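Local coordinates for FrpC operon protein (Neisseria meningitidis, PDB 5EDF) that probably binds the RTX protein FrpC as its iron-regulated partner FrpD, a putative lipoprotein of a novel fold with a possible part in adhesion, at residues E10-F15 against Y79-K84; G157-I162 against S184-F189; I163-N168 against Y178-G183. One frame throughout, in Å; residues are numbered along the deposited sequence. Where two conformers were deposited one is given.

Contact 1. Residues E10-F15 against Y79-K84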
ATOM      1  N   GLU A  10      -4.756   7.819 -22.281  1.00 16.81           N
ATOM      2  CA  GLU A  10      -5.432   7.905 -20.984  1.00 15.01           C
ATOM      3  C   GLU A  10      -6.354   6.697 -20.830  1.00 14.75           C
ATOM      4  O   GLU A  10      -7.125   6.411 -21.727  1.00 16.54           O
ATOM      5  CB  GLU A  10      -6.272   9.184 -20.952  1.00 17.68           C
ATOM      6  CG  GLU A  10      -6.952   9.416 -19.624  1.00 15.70           C
ATOM      7  CD  GLU A  10      -7.976  10.525 -19.626  1.00 17.22           C
ATOM      8  OE1 GLU A  10      -8.218  11.181 -20.665  1.00 22.10           O
ATOM      9  OE2 GLU A  10      -8.593  10.743 -18.568  1.00 17.91           O
ATOM     10  N   PRO A  11      -6.290   5.981 -19.689  1.00 13.99           N
ATOM     11  CA  PRO A  11      -7.203   4.869 -19.498  1.00 13.65           C
ATOM     12  C   PRO A  11      -8.678   5.250 -19.327  1.00 14.00           C
ATOM     13  O   PRO A  11      -8.994   6.318 -18.789  1.00 15.54           O
ATOM     14  CB  PRO A  11      -6.696   4.177 -18.204  1.00 14.38           C
ATOM     15  CG  PRO A  11      -5.353   4.756 -17.930  1.00 13.79           C
ATOM     16  CD  PRO A  11      -5.336   6.111 -18.577  1.00 14.20           C
HETATM   17  N   MSE A  12      -9.569   4.371 -19.807  1.00 14.66           N
HETATM   18  CA  MSE A  12     -10.962   4.439 -19.402  0.50 13.39           C
HETATM   19  C   MSE A  12     -11.235   3.564 -18.173  1.00 14.67           C
HETATM   20  O   MSE A  12     -11.855   4.018 -17.218  1.00 15.04           O
HETATM   21  CB  MSE A  12     -11.927   4.102 -20.547  0.50 14.50           C
HETATM   22  CG  MSE A  12     -13.371   4.166 -20.118  0.50 16.31           C
HETATM   23 SE   MSE A  12     -14.551   3.614 -21.522  0.50 18.30          SE
HETATM   24  CE  MSE A  12     -14.026   1.817 -21.780  0.50 19.33           C
ATOM     25  N   THR A  13     -10.783   2.316 -18.207  1.00 14.49           N
ATOM     26  CA  THR A  13     -10.912   1.403 -17.093  1.00 15.37           C
ATOM     27  C   THR A  13      -9.596   1.205 -16.327  1.00 14.14           C
ATOM     28  O   THR A  13      -9.641   0.813 -15.149  1.00 14.37           O
ATOM     29  CB  THR A  13     -11.321   0.004 -17.552  1.00 14.94           C
ATOM     30  OG1 THR A  13     -10.252  -0.578 -18.310  1.00 15.31           O
ATOM     31  CG2 THR A  13     -12.610   0.037 -18.382  1.00 16.96           C
ATOM     32  N   GLY A  14      -8.461   1.395 -16.974  1.00 13.03           N
ATOM     33  CA  GLY A  14      -7.144   1.087 -16.376  1.00 12.72           C
ATOM     34  C   GLY A  14      -6.586  -0.256 -16.756  1.00 13.88           C
ATOM     35  O   GLY A  14      -5.433  -0.534 -16.452  1.00 12.79           O
ATOM     36  N   PHE A  15      -7.364  -1.064 -17.454  1.00 12.72           N
ATOM     37  CA  PHE A  15      -6.969  -2.428 -17.824  1.00 12.36           C
ATOM     38  C   PHE A  15      -6.699  -2.624 -19.311  1.00 14.30           C
ATOM     39  O   PHE A  15      -6.389  -3.724 -19.739  1.00 15.99           O
ATOM     40  CB  PHE A  15      -8.051  -3.418 -17.340  1.00 14.41           C
ATOM     41  CG  PHE A  15      -8.200  -3.444 -15.846  1.00 14.72           C
ATOM     42  CD1 PHE A  15      -7.293  -4.166 -15.063  1.00 16.66           C
ATOM     43  CD2 PHE A  15      -9.150  -2.677 -15.210  1.00 15.74           C
ATOM     44  CE1 PHE A  15      -7.411  -4.156 -13.664  1.00 18.06           C
ATOM     45  CE2 PHE A  15      -9.237  -2.663 -13.816  1.00 16.54           C
ATOM     46  CZ  PHE A  15      -8.364  -3.388 -13.073  1.00 16.44           C
ATOM     47  N   TYR A  79      -6.504   4.003 -12.058  1.00 11.39           N
ATOM     48  CA  TYR A  79      -7.086   5.159 -12.723  1.00 12.24           C
ATOM     49  C   TYR A  79      -8.188   4.737 -13.672  1.00 12.08           C
ATOM     50  O   TYR A  79      -7.989   3.843 -14.532  1.00 13.30           O
ATOM     51  CB  TYR A  79      -5.975   5.899 -13.479  1.00 11.56           C
ATOM     52  CG  TYR A  79      -6.343   7.161 -14.224  1.00 11.91           C
ATOM     53  CD1 TYR A  79      -5.923   8.402 -13.766  1.00 13.76           C
ATOM     54  CD2 TYR A  79      -7.077   7.114 -15.409  1.00 12.89           C
ATOM     55  CE1 TYR A  79      -6.211   9.561 -14.462  1.00 14.17           C
ATOM     56  CE2 TYR A  79      -7.365   8.280 -16.129  1.00 14.23           C
ATOM     57  CZ  TYR A  79      -6.935   9.502 -15.650  1.00 14.70           C
ATOM     58  OH  TYR A  79      -7.197  10.708 -16.323  1.00 16.59           O
ATOM     59  N   ASN A  80      -9.339   5.390 -13.556  1.00 12.90           N
ATOM     60  CA  ASN A  80     -10.445   5.155 -14.481  1.00 14.16           C
ATOM     61  C   ASN A  80     -11.251   6.432 -14.651  1.00 16.04           C
ATOM     62  O   ASN A  80     -10.991   7.442 -13.974  1.00 15.02           O
ATOM     63  CB  ASN A  80     -11.295   3.931 -14.048  1.00 13.53           C
ATOM     64  CG  ASN A  80     -12.010   4.130 -12.735  1.00 15.45           C
ATOM     65  OD1 ASN A  80     -12.528   5.210 -12.463  1.00 15.44           O
ATOM     66  ND2 ASN A  80     -12.087   3.081 -11.946  1.00 16.19           N
ATOM     67  N   GLN A  81     -12.238   6.429 -15.550  1.00 15.27           N
ATOM     68  CA  GLN A  81     -12.960   7.667 -15.822  1.00 16.92           C
ATOM     69  C   GLN A  81     -13.827   8.143 -14.673  1.00 16.93           C
ATOM     70  O   GLN A  81     -14.163   9.328 -14.633  1.00 21.56           O
ATOM     71  CB  GLN A  81     -13.721   7.572 -17.137  1.00 20.20           C
ATOM     72  CG  GLN A  81     -12.817   7.585 -18.345  1.00 23.62           C
ATOM     73  CD  GLN A  81     -11.938   8.836 -18.463  1.00 21.42           C
ATOM     74  OE1 GLN A  81     -12.482   9.967 -18.669  1.00 22.86           O
ATOM     75  NE2 GLN A  81     -10.591   8.654 -18.360  1.00 17.37           N
ATOM     76  N   GLN A  82     -14.200   7.246 -13.772  1.00 16.79           N
ATOM     77  CA  GLN A  82     -15.022   7.635 -12.612  1.00 16.31           C
ATOM     78  C   GLN A  82     -14.181   8.289 -11.529  1.00 17.08           C
ATOM     79  O   GLN A  82     -14.631   9.243 -10.898  1.00 21.61           O
ATOM     80  CB  GLN A  82     -15.770   6.419 -12.060  1.00 21.31           C
ATOM     81  CG  GLN A  82     -16.856   5.855 -12.963  1.00 28.17           C
ATOM     82  CD  GLN A  82     -16.326   5.094 -14.178  1.00 35.38           C
ATOM     83  OE1 GLN A  82     -15.466   4.211 -14.056  1.00 36.86           O
ATOM     84  NE2 GLN A  82     -16.852   5.429 -15.359  1.00 41.95           N
ATOM     85  N   ASN A  83     -12.951   7.838 -11.314  1.00 14.86           N
ATOM     86  CA  ASN A  83     -12.129   8.339 -10.229  1.00 15.45           C
ATOM     87  C   ASN A  83     -11.006   9.279 -10.685  1.00 13.02           C
ATOM     88  O   ASN A  83     -10.201   9.745  -9.839  1.00 14.37           O
ATOM     89  CB  ASN A  83     -11.547   7.163  -9.414  1.00 14.37           C
ATOM     90  CG  ASN A  83     -10.516   6.356 -10.212  1.00 13.66           C
ATOM     91  OD1 ASN A  83      -9.838   6.910 -11.076  1.00 13.38           O
ATOM     92  ND2 ASN A  83     -10.346   5.062  -9.876  1.00 14.02           N
ATOM     93  N   LYS A  84     -10.917   9.574 -11.978  1.00 13.41           N
ATOM     94  CA  LYS A  84      -9.757  10.306 -12.487  1.00 13.73           C
ATOM     95  C   LYS A  84      -9.460  11.636 -11.769  1.00 13.81           C
ATOM     96  O   LYS A  84      -8.296  12.006 -11.648  1.00 16.20           O
ATOM     97  CB  LYS A  84      -9.849  10.544 -13.994  1.00 16.57           C
ATOM     98  CG  LYS A  84     -11.020  11.355 -14.466  1.00 21.44           C
ATOM     99  CD  LYS A  84     -10.938  11.681 -15.992  1.00 20.48           C
ATOM    100  CE  LYS A  84      -9.852  12.740 -16.351  1.00 22.73           C
ATOM    101  NZ  LYS A  84      -9.823  13.145 -17.839  1.00 27.89           N
TER
HETATM  102  O   HOH W   1     -11.133  12.125 -20.455  1.00 37.49           O
HETATM  103  O   HOH W   2     -14.387   2.802 -16.064  1.00 39.97           O
HETATM  104  O   HOH W   3     -11.525   0.487 -13.257  1.00 21.54           O

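Contact 2. Residues G157-I162 against S184-F189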
ATOM      1  N   GLY A 157       3.358 -16.919   8.406  1.00 29.40           N
ATOM      2  CA  GLY A 157       3.087 -17.702   7.194  1.00 29.34           C
ATOM      3  C   GLY A 157       3.994 -17.382   6.023  1.00 27.33           C
ATOM      4  O   GLY A 157       5.055 -16.779   6.188  1.00 32.47           O
ATOM      5  N   GLU A 158       3.532 -17.735   4.832  1.00 27.53           N
ATOM      6  CA  GLU A 158       4.351 -17.643   3.623  1.00 33.08           C
ATOM      7  C   GLU A 158       4.599 -16.187   3.225  1.00 32.52           C
ATOM      8  O   GLU A 158       5.644 -15.860   2.636  1.00 31.08           O
ATOM      9  CB  GLU A 158       3.658 -18.373   2.466  1.00 35.88           C
ATOM     10  CG  GLU A 158       4.613 -19.198   1.597  1.00 54.90           C
ATOM     11  CD  GLU A 158       5.377 -20.257   2.395  1.00 65.91           C
ATOM     12  OE1 GLU A 158       4.745 -20.981   3.199  1.00 74.54           O
ATOM     13  OE2 GLU A 158       6.611 -20.368   2.218  1.00 69.94           O
ATOM     14  N   ASN A 159       3.636 -15.336   3.597  1.00 20.91           N
ATOM     15  CA  ASN A 159       3.556 -13.968   3.191  1.00 16.57           C
ATOM     16  C   ASN A 159       3.310 -13.047   4.418  1.00 14.77           C
ATOM     17  O   ASN A 159       2.222 -12.482   4.584  1.00 15.10           O
ATOM     18  CB  ASN A 159       2.455 -13.813   2.128  1.00 17.85           C
ATOM     19  CG  ASN A 159       2.838 -14.408   0.789  1.00 22.98           C
ATOM     20  OD1 ASN A 159       4.007 -14.565   0.477  1.00 23.90           O
ATOM     21  ND2 ASN A 159       1.840 -14.713  -0.019  1.00 26.85           N
ATOM     22  N   PRO A 160       4.342 -12.862   5.257  1.00 15.82           N
ATOM     23  CA  PRO A 160       4.130 -12.151   6.491  1.00 14.22           C
ATOM     24  C   PRO A 160       3.852 -10.646   6.275  1.00 13.48           C
ATOM     25  O   PRO A 160       4.136 -10.076   5.215  1.00 14.28           O
ATOM     26  CB  PRO A 160       5.448 -12.330   7.237  1.00 17.59           C
ATOM     27  CG  PRO A 160       6.419 -12.537   6.213  1.00 20.31           C
ATOM     28  CD  PRO A 160       5.707 -13.394   5.181  1.00 19.74           C
ATOM     29  N   ALA A 161       3.311  -9.992   7.289  1.00 12.99           N
ATOM     30  CA  ALA A 161       2.989  -8.582   7.206  1.00 12.22           C
ATOM     31  C   ALA A 161       2.971  -8.000   8.593  1.00 11.28           C
ATOM     32  O   ALA A 161       2.599  -8.692   9.567  1.00 13.37           O
ATOM     33  CB  ALA A 161       1.619  -8.372   6.554  1.00 12.95           C
ATOM     34  N   ILE A 162       3.323  -6.725   8.718  1.00 11.17           N
ATOM     35  CA  ILE A 162       3.148  -5.986   9.945  0.50 11.27           C
ATOM     36  C   ILE A 162       2.442  -4.672   9.623  1.00 11.00           C
ATOM     37  O   ILE A 162       2.935  -3.863   8.806  1.00 10.17           O
ATOM     38  CB  ILE A 162       4.467  -5.779  10.741  0.50 12.98           C
ATOM     39  CG1 ILE A 162       4.227  -4.865  11.950  0.50 15.41           C
ATOM     40  CG2 ILE A 162       5.550  -5.227   9.846  0.50 10.02           C
ATOM     41  CD1 ILE A 162       5.243  -5.017  13.087  0.50 16.08           C
ATOM     42  N   SER A 184       5.324  -5.761   4.281  1.00 10.90           N
ATOM     43  CA  SER A 184       4.933  -7.114   3.980  1.00 11.66           C
ATOM     44  C   SER A 184       5.869  -7.777   3.016  1.00 11.70           C
ATOM     45  O   SER A 184       6.666  -7.088   2.326  1.00 11.56           O
ATOM     46  CB  SER A 184       3.504  -7.132   3.444  1.00 11.76           C
ATOM     47  OG  SER A 184       3.422  -6.530   2.148  1.00 11.89           O
ATOM     48  N   CYS A 185       5.750  -9.088   2.917  1.00 14.12           N
ATOM     49  CA  CYS A 185       6.490  -9.901   1.956  1.00 15.27           C
ATOM     50  C   CYS A 185       5.480 -10.805   1.289  1.00 15.98           C
ATOM     51  O   CYS A 185       4.733 -11.494   1.978  1.00 19.71           O
ATOM     52  CB  CYS A 185       7.575 -10.722   2.656  1.00 16.59           C
ATOM     53  SG  CYS A 185       8.728  -9.625   3.579  1.00 20.41           S
ATOM     54  N   ILE A 186       5.402 -10.702  -0.041  1.00 18.24           N
ATOM     55  CA  ILE A 186       4.395 -11.395  -0.842  1.00 18.75           C
ATOM     56  C   ILE A 186       5.129 -12.081  -1.981  1.00 22.40           C
ATOM     57  O   ILE A 186       5.649 -11.417  -2.877  1.00 20.14           O
ATOM     58  CB  ILE A 186       3.344 -10.410  -1.393  1.00 16.62           C
ATOM     59  CG1 ILE A 186       2.636  -9.704  -0.253  1.00 17.08           C
ATOM     60  CG2 ILE A 186       2.349 -11.137  -2.335  1.00 20.37           C
ATOM     61  CD1 ILE A 186       1.764  -8.527  -0.619  1.00 18.64           C
ATOM     62  N   ASN A 187       5.170 -13.400  -1.951  1.00 23.51           N
ATOM     63  CA  ASN A 187       5.671 -14.179  -3.091  1.00 28.60           C
ATOM     64  C   ASN A 187       7.085 -13.766  -3.517  1.00 25.07           C
ATOM     65  O   ASN A 187       7.360 -13.699  -4.706  1.00 24.82           O
ATOM     66  CB  ASN A 187       4.734 -14.033  -4.321  1.00 29.33           C
ATOM     67  CG  ASN A 187       3.392 -14.752  -4.170  1.00 42.81           C
ATOM     68  OD1 ASN A 187       2.791 -14.788  -3.094  1.00 42.16           O
ATOM     69  ND2 ASN A 187       2.903 -15.301  -5.283  1.00 48.79           N
ATOM     70  N   GLY A 188       7.975 -13.483  -2.566  1.00 24.04           N
ATOM     71  CA  GLY A 188       9.368 -13.108  -2.878  1.00 22.79           C
ATOM     72  C   GLY A 188       9.594 -11.609  -3.057  1.00 20.21           C
ATOM     73  O   GLY A 188      10.745 -11.151  -3.215  1.00 20.02           O
ATOM     74  N   PHE A 189       8.505 -10.857  -3.034  1.00 17.35           N
ATOM     75  CA  PHE A 189       8.561  -9.404  -3.149  1.00 16.00           C
ATOM     76  C   PHE A 189       8.391  -8.767  -1.797  1.00 17.71           C
ATOM     77  O   PHE A 189       7.744  -9.343  -0.909  1.00 19.87           O
ATOM     78  CB  PHE A 189       7.479  -8.861  -4.099  1.00 14.74           C
ATOM     79  CG  PHE A 189       7.585  -9.418  -5.481  1.00 18.26           C
ATOM     80  CD1 PHE A 189       8.447  -8.851  -6.376  1.00 18.63           C
ATOM     81  CD2 PHE A 189       6.859 -10.562  -5.870  1.00 20.08           C
ATOM     82  CE1 PHE A 189       8.607  -9.425  -7.674  1.00 19.69           C
ATOM     83  CE2 PHE A 189       6.974 -11.107  -7.147  1.00 20.63           C
ATOM     84  CZ  PHE A 189       7.863 -10.543  -8.035  1.00 19.59           C
TER
HETATM   85  O   HOH W   4       6.812 -13.995   0.481  1.00 43.07           O

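Contact 3. Residues I163-N168 against Y178-G183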
ATOM      1  N   ILE A 163       1.264  -4.471  10.232  1.00 10.80           N
ATOM      2  CA  ILE A 163       0.437  -3.303  10.050  1.00 10.11           C
ATOM      3  C   ILE A 163       0.513  -2.524  11.366  1.00 10.98           C
ATOM      4  O   ILE A 163       0.264  -3.064  12.439  1.00 11.72           O
ATOM      5  CB  ILE A 163      -1.022  -3.690   9.789  1.00 11.52           C
ATOM      6  CG1 ILE A 163      -1.161  -4.582   8.561  1.00 11.92           C
ATOM      7  CG2 ILE A 163      -1.886  -2.388   9.689  1.00 12.27           C
ATOM      8  CD1 ILE A 163      -2.611  -5.143   8.324  1.00 13.36           C
ATOM      9  N   THR A 164       0.919  -1.253  11.305  1.00 10.19           N
ATOM     10  CA  THR A 164       1.032  -0.388  12.500  1.00 11.17           C
ATOM     11  C   THR A 164       0.118   0.799  12.327  1.00 11.95           C
ATOM     12  O   THR A 164       0.145   1.477  11.319  1.00 13.82           O
ATOM     13  CB  THR A 164       2.460   0.093  12.717  1.00 11.13           C
ATOM     14  OG1 THR A 164       3.374  -1.001  12.659  1.00 13.46           O
ATOM     15  CG2 THR A 164       2.624   0.810  14.075  1.00 14.41           C
ATOM     16  N   HIS A 165      -0.755   1.024  13.290  1.00 12.66           N
ATOM     17  CA  HIS A 165      -1.776   2.089  13.221  1.00 11.84           C
ATOM     18  C   HIS A 165      -1.638   2.923  14.472  1.00 13.26           C
ATOM     19  O   HIS A 165      -1.705   2.379  15.573  1.00 14.96           O
ATOM     20  CB  HIS A 165      -3.154   1.418  13.152  1.00 12.97           C
ATOM     21  CG  HIS A 165      -4.299   2.346  12.888  1.00 13.83           C
ATOM     22  ND1 HIS A 165      -4.398   3.111  11.740  1.00 12.96           N
ATOM     23  CD2 HIS A 165      -5.422   2.597  13.602  1.00 16.15           C
ATOM     24  CE1 HIS A 165      -5.519   3.812  11.782  1.00 15.49           C
ATOM     25  NE2 HIS A 165      -6.184   3.484  12.879  1.00 16.35           N
ATOM     26  N   ARG A 166      -1.398   4.222  14.345  1.00 12.91           N
ATOM     27  CA  ARG A 166      -1.032   5.044  15.487  0.50 14.10           C
ATOM     28  C   ARG A 166      -1.696   6.411  15.477  1.00 16.32           C
ATOM     29  O   ARG A 166      -1.946   7.002  14.421  1.00 17.24           O
ATOM     30  CB  ARG A 166       0.483   5.219  15.538  0.50 16.64           C
ATOM     31  CG  ARG A 166       1.083   5.706  14.239  0.50 21.22           C
ATOM     32  CD  ARG A 166       2.555   6.053  14.340  0.50 27.09           C
ATOM     33  NE  ARG A 166       3.372   5.103  15.102  0.50 28.87           N
ATOM     34  CZ  ARG A 166       4.121   4.142  14.564  0.50 27.65           C
ATOM     35  NH1 ARG A 166       4.162   3.960  13.248  0.50 22.80           N
ATOM     36  NH2 ARG A 166       4.848   3.366  15.354  0.50 21.43           N
ATOM     37  N   ASN A 167      -1.953   6.939  16.665  1.00 17.71           N
ATOM     38  CA  ASN A 167      -2.459   8.294  16.786  1.00 19.11           C
ATOM     39  C   ASN A 167      -1.272   9.253  16.800  1.00 20.18           C
ATOM     40  O   ASN A 167      -0.355   9.102  17.591  1.00 22.61           O
ATOM     41  CB  ASN A 167      -3.279   8.485  18.064  1.00 22.63           C
ATOM     42  CG  ASN A 167      -4.110   9.768  18.041  1.00 26.39           C
ATOM     43  OD1 ASN A 167      -3.992  10.592  17.133  1.00 24.21           O
ATOM     44  ND2 ASN A 167      -4.954   9.948  19.068  1.00 29.44           N
ATOM     45  N   ASN A 168      -1.288  10.238  15.912  1.00 21.03           N
ATOM     46  CA  ASN A 168      -0.201  11.202  15.790  1.00 22.55           C
ATOM     47  C   ASN A 168      -0.430  12.472  16.588  1.00 28.30           C
ATOM     48  O   ASN A 168       0.440  13.332  16.656  1.00 30.31           O
ATOM     49  CB  ASN A 168       0.009  11.562  14.328  1.00 29.28           C
ATOM     50  CG  ASN A 168       0.490  10.393  13.545  1.00 33.24           C
ATOM     51  OD1 ASN A 168       1.613   9.948  13.733  1.00 35.56           O
ATOM     52  ND2 ASN A 168      -0.379   9.832  12.724  1.00 27.48           N
ATOM     53  N   TYR A 178      -5.048   9.549  13.034  1.00 22.26           N
ATOM     54  CA  TYR A 178      -4.407   8.239  12.920  1.00 21.07           C
ATOM     55  C   TYR A 178      -3.754   8.091  11.563  1.00 17.17           C
ATOM     56  O   TYR A 178      -4.239   8.626  10.569  1.00 19.49           O
ATOM     57  CB  TYR A 178      -5.406   7.093  13.167  1.00 22.01           C
ATOM     58  CG  TYR A 178      -5.660   6.891  14.640  1.00 22.91           C
ATOM     59  CD1 TYR A 178      -6.480   7.752  15.340  1.00 27.64           C
ATOM     60  CD2 TYR A 178      -5.022   5.869  15.337  1.00 25.18           C
ATOM     61  CE1 TYR A 178      -6.691   7.570  16.714  1.00 24.30           C
ATOM     62  CE2 TYR A 178      -5.224   5.685  16.691  1.00 28.45           C
ATOM     63  CZ  TYR A 178      -6.058   6.533  17.356  1.00 26.89           C
ATOM     64  OH  TYR A 178      -6.268   6.385  18.729  1.00 35.35           O
ATOM     65  N   SER A 179      -2.645   7.374  11.543  1.00 17.24           N
ATOM     66  CA  SER A 179      -2.011   6.957  10.295  1.00 16.16           C
ATOM     67  C   SER A 179      -1.557   5.507  10.388  1.00 14.27           C
ATOM     68  O   SER A 179      -1.487   4.926  11.481  1.00 14.52           O
ATOM     69  CB  SER A 179      -0.841   7.858   9.983  1.00 19.00           C
ATOM     70  OG  SER A 179       0.145   7.762  10.951  1.00 21.81           O
ATOM     71  N   THR A 180      -1.208   4.932   9.244  1.00 13.00           N
ATOM     72  CA  THR A 180      -0.963   3.512   9.102  1.00 11.03           C
ATOM     73  C   THR A 180       0.269   3.263   8.258  1.00 10.40           C
ATOM     74  O   THR A 180       0.497   3.921   7.234  1.00 11.34           O
ATOM     75  CB  THR A 180      -2.141   2.838   8.420  1.00 11.70           C
ATOM     76  OG1 THR A 180      -3.343   3.122   9.141  1.00 14.37           O
ATOM     77  CG2 THR A 180      -1.960   1.335   8.345  1.00 13.10           C
ATOM     78  N   SER A 181       1.074   2.293   8.672  1.00 11.28           N
ATOM     79  CA  SER A 181       2.167   1.780   7.839  1.00 11.43           C
ATOM     80  C   SER A 181       1.969   0.277   7.673  1.00 11.01           C
ATOM     81  O   SER A 181       1.498  -0.408   8.601  1.00 11.63           O
ATOM     82  CB  SER A 181       3.521   2.046   8.467  1.00 13.58           C
ATOM     83  OG  SER A 181       3.735   1.270   9.623  1.00 15.66           O
ATOM     84  N   VAL A 182       2.361  -0.258   6.525  1.00 10.00           N
ATOM     85  CA  VAL A 182       2.348  -1.682   6.302  1.00  9.81           C
ATOM     86  C   VAL A 182       3.677  -2.087   5.670  1.00  9.56           C
ATOM     87  O   VAL A 182       4.089  -1.545   4.622  1.00 10.55           O
ATOM     88  CB  VAL A 182       1.216  -2.121   5.382  1.00 10.35           C
ATOM     89  CG1 VAL A 182       1.251  -3.630   5.215  1.00 11.81           C
ATOM     90  CG2 VAL A 182      -0.143  -1.659   5.932  1.00 10.82           C
ATOM     91  N   GLY A 183       4.346  -3.049   6.288  1.00  9.53           N
ATOM     92  CA  GLY A 183       5.442  -3.784   5.679  1.00 10.95           C
ATOM     93  C   GLY A 183       5.042  -5.196   5.431  1.00 10.54           C
ATOM     94  O   GLY A 183       4.480  -5.803   6.330  1.00 12.63           O
TER
HETATM   95  O   HOH W   5       4.074  -1.473   9.962  1.00 14.77           O
HETATM   96  O   HOH W   6       5.723   1.896  11.605  1.00 25.71           O

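Contact 1. Residues E10-F15 against Y79-K84
Glu10 reaches across to Tyr79, Gln81 and Lys84 with a single carboxylate oxygen. Its CG lies anti to the backbone N (chi1 -177°) and the chain runs straight on from there, which delivers OE2 to three donors at once. The hydroxyl of Tyr79 gives the shortest bond, OH to OE2 of Glu10 at 2.6 Å, coming from above the carboxylate plane. Lys84 closes a salt bridge on the syn side of the same oxygen, NZ to Glu10 OE2 2.8 Å. Gln81 NE2 meets Glu10 OE2 from well out of the carboxylate plane, 2.9 Å away, although the oxygen lies within the plane of the amide, and the bond is nearly straight (172°). So many donors on one oxygen would be expected to keep Glu10 ionised. A glutamine suits its place because NE2 has a second hydrogen, which goes to Pro11 O at 2.9 Å, in the carbonyl plane.

The ring of Tyr79 crosses Pro11 at about a right angle, with Pro11 CD 3.8 Å from CD2 of Tyr79. Beside it the backbone joins in: Gln81 N bonds to Met12 O (3.0 Å), which also receives a water held by Gln82 OE1. Gly14 CA comes to 3.4 Å from Tyr79 O, where a side chain would run into that oxygen; the positive phi also suits glycine.

The loop leading into strand 18-23 is thus fastened to the connection between strand 73-77 and helix 84-93, while Trp46 and Phe87 pack against the Tyr79 ring.

Contact 2. Residues G157-I162 against S184-F189
Asn159 overlaps Asn187, their amides crossing at a slant with planes 31° apart and meeting through ND2 of Asn159 and OD1 of Asn187. OD1 of Asn159 accepts the backbone N of Asn187 at 2.9 Å in a nearly straight bond (170°), although the donor stands above the carbonyl plane. ND2 of Asn159 gives a longer bond, 3.2 Å, to OD1 of Asn187, arriving almost in line with that carbonyl. Asparagine suits both places: in Asn159 it offers an acceptor and a donor side by side, and in Asn187 it tolerates the positive phi of a turn. With CG beside the backbone N (chi1 -71°), Asn187 brings its amide back to Asn159, and its OD1 also takes a bond from Gln220 of helix 205-224. A water donates to Asn159 OD1 as well.

Next along, Pro160 has no N-H to give, but its carbonyl oxygen accepts Cys185 N at 3.0 Å, and Ser184 CA approaches the same oxygen at 3.3 Å. Its ring lies by the cysteine, CD to Cys185 CB 4.1 Å, near the disulfide that Cys185 forms with Cys108. Ala161 and Ser184 make a non-hydrogen-bonded antiparallel pair whose small side chains, CB to CB 3.8 Å, fit under His212 of the helix; the Ser184 hydroxyl bonds to Val191 O.

Asn159 and Pro160 thus lead into strand 161-167, the antiparallel neighbour of strand 178-186, which a type I' turn with Asn187-Gly188 in its middle joins to strand 189-193 as a two-residue beta hairpin.

Contact 3. Residues I163-N168 against Y178-G183
Tyr178 lies flat over Asn167, its non-hydrogen-bonded partner on the neighbouring strand. The methylene CB of Asn167 sits over the ring face, 3.7 Å from the centroid of Tyr178, a CH-pi contact, and the asparagine amide stacks with its plane 20° from the ring. The amide's oxygen meanwhile takes the backbone N of Arg169 and Ser177. The imidazole of His165 lies near Tyr178 too, the two rings roughly parallel but slid apart, with centroids 5.1 Å from each other.

Ser179 pairs with Arg166 through two backbone bonds. Its OG stands between N and the carbonyl carbon (chi1 63°) and accepts Asn168 ND2 at 2.8 Å, in the plane of that amide, so a short hydroxyl here secures the residue that leaves the strand.

Thr180 points to the same side of the sheet as Tyr178, where its OG1 shares a 2.8 Å hydrogen bond with His165 ND1, met at the edge of the imidazole; His165 NE2 bonds to the backbone of Leu203, so both ring nitrogens are engaged. The methyl CG2 of Thr180 touches CG2 of Ile163 at 4.0 Å, a branched residue thus serving polar and apolar neighbours together.

Ser181 makes the second hydrogen-bonded antiparallel pair, with Thr164; a water joins their hydroxyls. Arg166, on the same side, is bridged through NH2 to Glu150. Val182 then lies alongside Ile163, CG2 to CG1 4.1 Å.

The pair sits mid-sheet, strand 161-167 beside strand 150-155 and strand 178-186 beside strand 189-193, with Leu208 and His212 of helix 205-224 packed on the face of Ile163, Thr180 and Val182.

In the fold
From the N terminus, contact 1 closes the first long loop, bringing the segment before strand 18-23 to the connection that leads into helix 84-93. It is complete before contact 2 opens at residues 157-162, and the two lie on opposite sides of the chain's centre, with nearest atoms about 17 Å apart. Contacts 2 and 3 share one hairpin, strands 161-167 and 178-186: contact 3 falls within the span that contact 2 encloses. They meet where Ile162 N lies 2.8 Å from Gly183 O, a probable hydrogen bond. Contact 1 thus ties the N-terminal region to the edge of the large sheet, and the other two build its middle.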